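Local structure of hypothetical protein (Staphylococcus aureus subsp. aureus, 1QYI) at residues A[18-23]-A[51-56]; A[59-64]-A[128-133]. The protein is of unknown function but carries a haloacid dehalogenase (HAD)-like fold, consistent with a hydrolase of that superfamily. All coordinates share one frame; numbering follows the deposited sequence.

Both contacts belong to the all-helical region inserted between the first strand of the HAD-like sheet, 3-6, and its neighbour 233-237, and both draw on helix 49-60. Interaction 1 is buried: the middle of that helix crosses helix 16-31, and a salt bridge within a charge network sits beside methyl packing. Interaction 2 lies at the surface, about 12 Å away between centres, where the end of the same helix and the turn after it meet the loop 128-133 through a bridging water and packed glutamine and glutamate side chains. The two are joined directly: Arg56 forms a salt bridge with Asp63, and the Phe60 ring packs against the Phe19 carbonyl oxygen, Ser22 OG and Ala23 CB.

Interaction 1 (A[18-23]-A[51-56]); sequences CFDVSA and DIQDIR
Helices 16-31 and 49-60 of the helical region inserted into the HAD-like fold cross here, their short segments 8.9 Å apart at the axes and steeply inclined. Arg56 spans the crossing: with CG opposite the backbone N (chi1 174°) and the chain stretched out to NE, its guanidinium is carried alongside Phe19 and up to Asp20. NH1 donates to Asp20 OD1 over 3.1 Å in a nearly straight salt bridge (165° at the hydrogen). The oxygen lies close to the guanidinium plane, the carboxylate almost perpendicular to it. Asp20 OD1 is met on its anti side, with NH1 31° out of the carboxylate plane, and OD2 is turned to Arg17; one hydrogen bond links the two groups. Phe19 CB sits over one guanidinium face, 3.7 Å from Arg56 CZ. Beyond the pair, Glu16 and Asp63 take Arg56 NH1 and NH2; this network of opposite charges would probably keep both partners ionised although they are buried. Nonpolar contacts flank it. Ile52 CG2 packs against the Asp20 carboxylate, 3.5 Å from Asp20 OD2, and Ala23 CB rests on the backbone of Arg56, 3.5 Å from CA. With just a methyl between them, the CA atoms of Ala23 and Arg56 come within 4.9 Å, a helix-helix crossing inside a helical insertion after the first strand, the place where many HAD-like proteins carry a helical cap.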
ATOM      1  N   CYS A  18      -0.743   0.052   6.443  1.00 28.66           N
ATOM      2  CA  CYS A  18       0.192   0.708   5.542  1.00 29.12           C
ATOM      3  C   CYS A  18       0.356   2.152   5.994  1.00 29.33           C
ATOM      4  O   CYS A  18       1.481   2.636   6.163  1.00 31.67           O
ATOM      5  CB  CYS A  18      -0.313   0.669   4.094  1.00 30.65           C
ATOM      6  SG  CYS A  18      -0.122  -0.943   3.260  1.00 31.19           S
ATOM      7  N   PHE A  19      -0.767   2.834   6.205  1.00 25.87           N
ATOM      8  CA  PHE A  19      -0.745   4.226   6.648  1.00 25.33           C
ATOM      9  C   PHE A  19      -0.070   4.323   8.026  1.00 26.98           C
ATOM     10  O   PHE A  19       0.585   5.325   8.341  1.00 28.84           O
ATOM     11  CB  PHE A  19      -2.174   4.778   6.698  1.00 23.41           C
ATOM     12  CG  PHE A  19      -2.980   4.490   5.454  1.00 22.96           C
ATOM     13  CD1 PHE A  19      -2.445   4.724   4.186  1.00 22.41           C
ATOM     14  CD2 PHE A  19      -4.275   3.989   5.549  1.00 20.84           C
ATOM     15  CE1 PHE A  19      -3.186   4.464   3.037  1.00 22.34           C
ATOM     16  CE2 PHE A  19      -5.024   3.725   4.405  1.00 21.98           C
ATOM     17  CZ  PHE A  19      -4.479   3.963   3.144  1.00 21.71           C
ATOM     18  N   ASP A  20      -0.234   3.278   8.838  1.00 26.13           N
ATOM     19  CA  ASP A  20       0.384   3.209  10.158  1.00 23.56           C
ATOM     20  C   ASP A  20       1.897   3.174   9.954  1.00 22.54           C
ATOM     21  O   ASP A  20       2.619   4.057  10.414  1.00 24.97           O
ATOM     22  CB  ASP A  20      -0.023   1.922  10.886  1.00 22.64           C
ATOM     23  CG  ASP A  20      -1.315   2.051  11.651  1.00 21.61           C
ATOM     24  OD1 ASP A  20      -2.079   3.031  11.445  1.00 19.83           O
ATOM     25  OD2 ASP A  20      -1.570   1.137  12.464  1.00 22.64           O
ATOM     26  N   VAL A  21       2.379   2.144   9.266  1.00 21.39           N
ATOM     27  CA  VAL A  21       3.810   2.023   9.039  1.00 20.89           C
ATOM     28  C   VAL A  21       4.313   3.311   8.393  1.00 21.73           C
ATOM     29  O   VAL A  21       5.362   3.828   8.774  1.00 19.62           O
ATOM     30  CB  VAL A  21       4.159   0.814   8.158  1.00 20.38           C
ATOM     31  CG1 VAL A  21       5.659   0.764   7.923  1.00 19.14           C
ATOM     32  CG2 VAL A  21       3.696  -0.464   8.850  1.00 17.86           C
ATOM     33  N   SER A  22       3.562   3.846   7.435  1.00 21.54           N
ATOM     34  CA  SER A  22       3.970   5.083   6.796  1.00 21.93           C
ATOM     35  C   SER A  22       4.213   6.164   7.868  1.00 22.65           C
ATOM     36  O   SER A  22       5.226   6.881   7.822  1.00 21.88           O
ATOM     37  CB  SER A  22       2.909   5.541   5.797  1.00 22.37           C
ATOM     38  OG  SER A  22       3.236   6.822   5.259  1.00 25.05           O
ATOM     39  N   ALA A  23       3.300   6.268   8.838  1.00 21.57           N
ATOM     40  CA  ALA A  23       3.436   7.245   9.928  1.00 20.52           C
ATOM     41  C   ALA A  23       4.663   6.945  10.793  1.00 19.11           C
ATOM     42  O   ALA A  23       5.451   7.840  11.089  1.00 18.35           O
ATOM     43  CB  ALA A  23       2.177   7.250  10.800  1.00 20.36           C
ATOM     44  N   ASP A  51      -0.099   3.546  20.734  1.00 24.81           N
ATOM     45  CA  ASP A  51       1.061   4.418  20.466  1.00 25.41           C
ATOM     46  C   ASP A  51       1.069   4.752  18.976  1.00 25.43           C
ATOM     47  O   ASP A  51       1.088   5.921  18.580  1.00 24.76           O
ATOM     48  CB  ASP A  51       2.409   3.740  20.792  1.00 23.19           C
ATOM     49  CG  ASP A  51       2.488   3.180  22.214  1.00 24.21           C
ATOM     50  OD1 ASP A  51       2.118   3.870  23.196  1.00 20.83           O
ATOM     51  OD2 ASP A  51       2.965   2.034  22.345  1.00 24.88           O
ATOM     52  N   ILE A  52       1.062   3.697  18.163  1.00 25.41           N
ATOM     53  CA  ILE A  52       1.077   3.806  16.708  1.00 24.71           C
ATOM     54  C   ILE A  52      -0.049   4.703  16.237  1.00 24.53           C
ATOM     55  O   ILE A  52       0.125   5.498  15.319  1.00 26.46           O
ATOM     56  CB  ILE A  52       0.893   2.419  16.045  1.00 24.34           C
ATOM     57  CG1 ILE A  52       2.000   1.464  16.497  1.00 23.94           C
ATOM     58  CG2 ILE A  52       0.910   2.557  14.533  1.00 24.53           C
ATOM     59  CD1 ILE A  52       1.757   0.021  16.087  1.00 24.02           C
ATOM     60  N   GLN A  53      -1.205   4.575  16.872  1.00 24.50           N
ATOM     61  CA  GLN A  53      -2.355   5.368  16.481  1.00 24.96           C
ATOM     62  C   GLN A  53      -2.119   6.822  16.829  1.00 24.62           C
ATOM     63  O   GLN A  53      -2.478   7.731  16.073  1.00 25.47           O
ATOM     64  CB  GLN A  53      -3.610   4.843  17.173  1.00 25.21           C
ATOM     65  CG  GLN A  53      -4.724   4.440  16.214  1.00 28.65           C
ATOM     66  CD  GLN A  53      -4.255   3.549  15.055  1.00 29.97           C
ATOM     67  OE1 GLN A  53      -3.688   2.467  15.261  1.00 30.88           O
ATOM     68  NE2 GLN A  53      -4.482   4.017  13.828  1.00 28.94           N
ATOM     69  N   ASP A  54      -1.505   7.051  17.975  1.00 23.37           N
ATOM     70  CA  ASP A  54      -1.235   8.416  18.376  1.00 22.99           C
ATOM     71  C   ASP A  54      -0.237   9.034  17.405  1.00 21.49           C
ATOM     72  O   ASP A  54      -0.410  10.154  16.928  1.00 19.72           O
ATOM     73  CB  ASP A  54      -0.657   8.447  19.785  1.00 23.73           C
ATOM     74  CG  ASP A  54      -0.292   9.844  20.214  1.00 26.32           C
ATOM     75  OD1 ASP A  54      -1.216  10.677  20.363  1.00 25.41           O
ATOM     76  OD2 ASP A  54       0.919  10.114  20.365  1.00 26.94           O
ATOM     77  N   ILE A  55       0.822   8.287  17.124  1.00 22.18           N
ATOM     78  CA  ILE A  55       1.868   8.741  16.218  1.00 22.01           C
ATOM     79  C   ILE A  55       1.262   9.143  14.870  1.00 22.36           C
ATOM     80  O   ILE A  55       1.480  10.257  14.387  1.00 21.11           O
ATOM     81  CB  ILE A  55       2.928   7.619  16.067  1.00 21.54           C
ATOM     82  CG1 ILE A  55       3.643   7.458  17.419  1.00 19.00           C
ATOM     83  CG2 ILE A  55       3.891   7.927  14.924  1.00 15.41           C
ATOM     84  CD1 ILE A  55       4.367   6.143  17.636  1.00 18.31           C
ATOM     85  N   ARG A  56       0.487   8.228  14.294  1.00 22.01           N
ATOM     86  CA  ARG A  56      -0.187   8.440  13.020  1.00 23.93           C
ATOM     87  C   ARG A  56      -1.042   9.700  13.071  1.00 25.14           C
ATOM     88  O   ARG A  56      -1.080  10.500  12.128  1.00 25.82           O
ATOM     89  CB  ARG A  56      -1.087   7.249  12.709  1.00 23.02           C
ATOM     90  CG  ARG A  56      -1.933   7.444  11.469  1.00 21.45           C
ATOM     91  CD  ARG A  56      -2.770   6.219  11.161  1.00 19.44           C
ATOM     92  NE  ARG A  56      -3.759   6.540  10.150  1.00 19.45           N
ATOM     93  CZ  ARG A  56      -4.460   5.644   9.473  1.00 21.82           C
ATOM     94  NH1 ARG A  56      -4.282   4.348   9.700  1.00 22.09           N
ATOM     95  NH2 ARG A  56      -5.337   6.050   8.561  1.00 19.91           N
TER

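Interaction 2 (A[59-64]-A[128-133])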
ATOM      1  N   ILE A  59       1.440  12.806  13.135  1.00 27.84           N
ATOM      2  CA  ILE A  59       2.099  12.978  11.842  1.00 27.20           C
ATOM      3  C   ILE A  59       1.139  13.454  10.748  1.00 27.77           C
ATOM      4  O   ILE A  59       1.384  14.478  10.117  1.00 28.60           O
ATOM      5  CB  ILE A  59       2.791  11.657  11.378  1.00 26.38           C
ATOM      6  CG1 ILE A  59       3.801  11.188  12.426  1.00 25.34           C
ATOM      7  CG2 ILE A  59       3.515  11.878  10.050  1.00 27.76           C
ATOM      8  CD1 ILE A  59       4.892  12.210  12.736  1.00 26.09           C
ATOM      9  N   PHE A  60       0.044  12.726  10.537  1.00 27.49           N
ATOM     10  CA  PHE A  60      -0.921  13.083   9.501  1.00 28.23           C
ATOM     11  C   PHE A  60      -2.061  14.036   9.888  1.00 28.74           C
ATOM     12  O   PHE A  60      -2.883  14.391   9.039  1.00 27.36           O
ATOM     13  CB  PHE A  60      -1.519  11.812   8.879  1.00 27.46           C
ATOM     14  CG  PHE A  60      -0.515  10.933   8.194  1.00 27.10           C
ATOM     15  CD1 PHE A  60       0.345  11.453   7.236  1.00 25.94           C
ATOM     16  CD2 PHE A  60      -0.439   9.573   8.500  1.00 28.42           C
ATOM     17  CE1 PHE A  60       1.272  10.635   6.587  1.00 27.03           C
ATOM     18  CE2 PHE A  60       0.484   8.744   7.856  1.00 27.92           C
ATOM     19  CZ  PHE A  60       1.340   9.274   6.899  1.00 27.53           C
ATOM     20  N   GLN A  61      -2.111  14.440  11.156  1.00 28.72           N
ATOM     21  CA  GLN A  61      -3.141  15.356  11.646  1.00 28.68           C
ATOM     22  C   GLN A  61      -4.560  14.846  11.384  1.00 29.43           C
ATOM     23  O   GLN A  61      -5.316  15.422  10.593  1.00 28.95           O
ATOM     24  CB  GLN A  61      -2.959  16.729  11.005  1.00 29.20           C
ATOM     25  CG  GLN A  61      -1.610  17.346  11.286  1.00 30.51           C
ATOM     26  CD  GLN A  61      -1.492  17.882  12.698  1.00 30.90           C
ATOM     27  OE1 GLN A  61      -2.052  18.928  13.029  1.00 32.74           O
ATOM     28  NE2 GLN A  61      -0.770  17.159  13.544  1.00 31.93           N
ATOM     29  N   LYS A  62      -4.918  13.761  12.058  1.00 29.45           N
ATOM     30  CA  LYS A  62      -6.232  13.161  11.896  1.00 30.56           C
ATOM     31  C   LYS A  62      -6.413  12.657  10.476  1.00 31.23           C
ATOM     32  O   LYS A  62      -7.535  12.568   9.979  1.00 31.94           O
ATOM     33  CB  LYS A  62      -7.347  14.162  12.225  1.00 30.97           C
ATOM     34  CG  LYS A  62      -7.651  14.325  13.720  1.00 30.56           C
ATOM     35  CD  LYS A  62      -8.085  13.004  14.360  1.00 27.08           C
ATOM     36  CE  LYS A  62      -8.399  13.180  15.840  1.00 26.84           C
ATOM     37  NZ  LYS A  62      -8.854  11.916  16.492  1.00 27.07           N
ATOM     38  N   ASP A  63      -5.305  12.334   9.820  1.00 30.30           N
ATOM     39  CA  ASP A  63      -5.357  11.816   8.458  1.00 28.95           C
ATOM     40  C   ASP A  63      -5.695  12.860   7.403  1.00 28.38           C
ATOM     41  O   ASP A  63      -5.911  12.528   6.231  1.00 29.11           O
ATOM     42  CB  ASP A  63      -6.342  10.654   8.390  1.00 26.33           C
ATOM     43  CG  ASP A  63      -5.745   9.370   8.918  1.00 26.14           C
ATOM     44  OD1 ASP A  63      -4.741   9.444   9.671  1.00 22.61           O
ATOM     45  OD2 ASP A  63      -6.282   8.289   8.594  1.00 25.62           O
ATOM     46  N   LYS A  64      -5.727  14.125   7.816  1.00 28.10           N
ATOM     47  CA  LYS A  64      -6.008  15.211   6.893  1.00 27.50           C
ATOM     48  C   LYS A  64      -4.916  15.257   5.819  1.00 26.72           C
ATOM     49  O   LYS A  64      -5.221  15.368   4.635  1.00 25.91           O
ATOM     50  CB  LYS A  64      -6.107  16.536   7.670  1.00 28.32           C
ATOM     51  CG  LYS A  64      -7.420  16.671   8.465  1.00 31.36           C
ATOM     52  CD  LYS A  64      -7.638  18.051   9.101  1.00 32.30           C
ATOM     53  CE  LYS A  64      -6.613  18.372  10.184  1.00 34.24           C
ATOM     54  NZ  LYS A  64      -6.938  19.645  10.902  1.00 33.96           N
ATOM     55  N   LEU A 128       8.385  20.820  16.144  1.00 32.57           N
ATOM     56  CA  LEU A 128       7.889  20.072  14.993  1.00 36.08           C
ATOM     57  C   LEU A 128       6.969  20.746  13.974  1.00 37.52           C
ATOM     58  O   LEU A 128       7.265  20.734  12.771  1.00 39.24           O
ATOM     59  CB  LEU A 128       7.236  18.784  15.477  1.00 37.66           C
ATOM     60  CG  LEU A 128       6.990  17.731  14.401  1.00 39.42           C
ATOM     61  CD1 LEU A 128       8.213  17.537  13.500  1.00 38.28           C
ATOM     62  CD2 LEU A 128       6.643  16.443  15.114  1.00 39.95           C
ATOM     63  N   ASN A 129       5.866  21.323  14.446  1.00 36.22           N
ATOM     64  CA  ASN A 129       4.887  21.970  13.571  1.00 36.71           C
ATOM     65  C   ASN A 129       4.371  20.965  12.531  1.00 37.27           C
ATOM     66  O   ASN A 129       4.594  21.119  11.325  1.00 36.92           O
ATOM     67  CB  ASN A 129       5.503  23.186  12.870  1.00 36.34           C
ATOM     68  CG  ASN A 129       4.509  23.916  11.968  1.00 36.33           C
ATOM     69  OD1 ASN A 129       4.879  24.846  11.252  1.00 40.39           O
ATOM     70  ND2 ASN A 129       3.249  23.499  12.002  1.00 34.31           N
ATOM     71  N   GLU A 130       3.663  19.944  13.015  1.00 38.26           N
ATOM     72  CA  GLU A 130       3.133  18.882  12.165  1.00 38.20           C
ATOM     73  C   GLU A 130       1.983  19.290  11.259  1.00 37.86           C
ATOM     74  O   GLU A 130       1.249  18.447  10.752  1.00 37.79           O
ATOM     75  CB  GLU A 130       2.734  17.664  13.020  1.00 38.48           C
ATOM     76  CG  GLU A 130       2.081  17.974  14.366  1.00 38.06           C
ATOM     77  CD  GLU A 130       3.029  18.634  15.360  1.00 36.94           C
ATOM     78  OE1 GLU A 130       3.961  17.959  15.849  1.00 36.82           O
ATOM     79  OE2 GLU A 130       2.838  19.838  15.638  1.00 33.94           O
ATOM     80  N   GLN A 131       1.842  20.585  11.032  1.00 38.18           N
ATOM     81  CA  GLN A 131       0.782  21.069  10.167  1.00 38.82           C
ATOM     82  C   GLN A 131       1.417  21.582   8.863  1.00 39.44           C
ATOM     83  O   GLN A 131       0.745  21.732   7.837  1.00 38.87           O
ATOM     84  CB  GLN A 131       0.023  22.197  10.868  1.00 39.74           C
ATOM     85  CG  GLN A 131      -1.361  22.483  10.304  1.00 41.70           C
ATOM     86  CD  GLN A 131      -2.466  21.656  10.947  1.00 42.47           C
ATOM     87  OE1 GLN A 131      -2.593  20.450  10.717  1.00 44.33           O
ATOM     88  NE2 GLN A 131      -3.261  22.308  11.778  1.00 43.51           N
ATOM     89  N   LEU A 132       2.725  21.826   8.907  1.00 39.34           N
ATOM     90  CA  LEU A 132       3.461  22.332   7.756  1.00 39.98           C
ATOM     91  C   LEU A 132       3.206  21.582   6.443  1.00 41.87           C
ATOM     92  O   LEU A 132       2.871  22.201   5.427  1.00 41.98           O
ATOM     93  CB  LEU A 132       4.966  22.338   8.052  1.00 38.20           C
ATOM     94  CG  LEU A 132       5.822  23.010   6.973  1.00 38.91           C
ATOM     95  CD1 LEU A 132       5.416  24.470   6.843  1.00 40.19           C
ATOM     96  CD2 LEU A 132       7.294  22.895   7.331  1.00 39.05           C
ATOM     97  N   PRO A 133       3.360  20.240   6.441  1.00 42.46           N
ATOM     98  CA  PRO A 133       3.128  19.491   5.201  1.00 40.92           C
ATOM     99  C   PRO A 133       1.754  19.760   4.589  1.00 39.66           C
ATOM    100  O   PRO A 133       1.621  19.879   3.370  1.00 38.64           O
ATOM    101  CB  PRO A 133       3.326  18.034   5.629  1.00 41.22           C
ATOM    102  CG  PRO A 133       3.032  18.049   7.102  1.00 42.62           C
ATOM    103  CD  PRO A 133       3.655  19.332   7.565  1.00 41.85           C
TER
HETATM  104  O   HOH W   1       2.866  16.544   9.914  1.00 25.62           O
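Gln61 and the 128-133 loop meet where helix 49-60 ends in a type I' turn, Gln61 to Lys64, that leads into helix 64-71. The loop starts against helix 16-31 through Leu128. At Glu130, CG lies between the backbone N and the carbonyl carbon (chi1 39°), which sets this methylene beside Gln61 NE2 at a short spacing of 3.1 Å, the two side chains crossing at about a right angle. The same residue, Arg58, binds both polar ends: it takes Glu130 OE1 in a salt bridge through NH2, and its carbonyl oxygen accepts from Gln61 NE2, which orients the Gln61 amide. The carbonyl O of Glu130 also lies 3.1 Å from Gln61 CG. At Gln131 the side chain bends back across the end of Gln61, with the two amide planes nearly perpendicular. Leu132 and Pro133 pack instead on helix 77-93, Pro133 reaching Ile65 of helix 64-71 as well. The backbones themselves are joined by one water, which donates a 2.6 Å hydrogen bond to Ile59 O and another of 2.6 Å to Glu130 O, bridging two carbonyl oxygens that stand 4.0 Å apart.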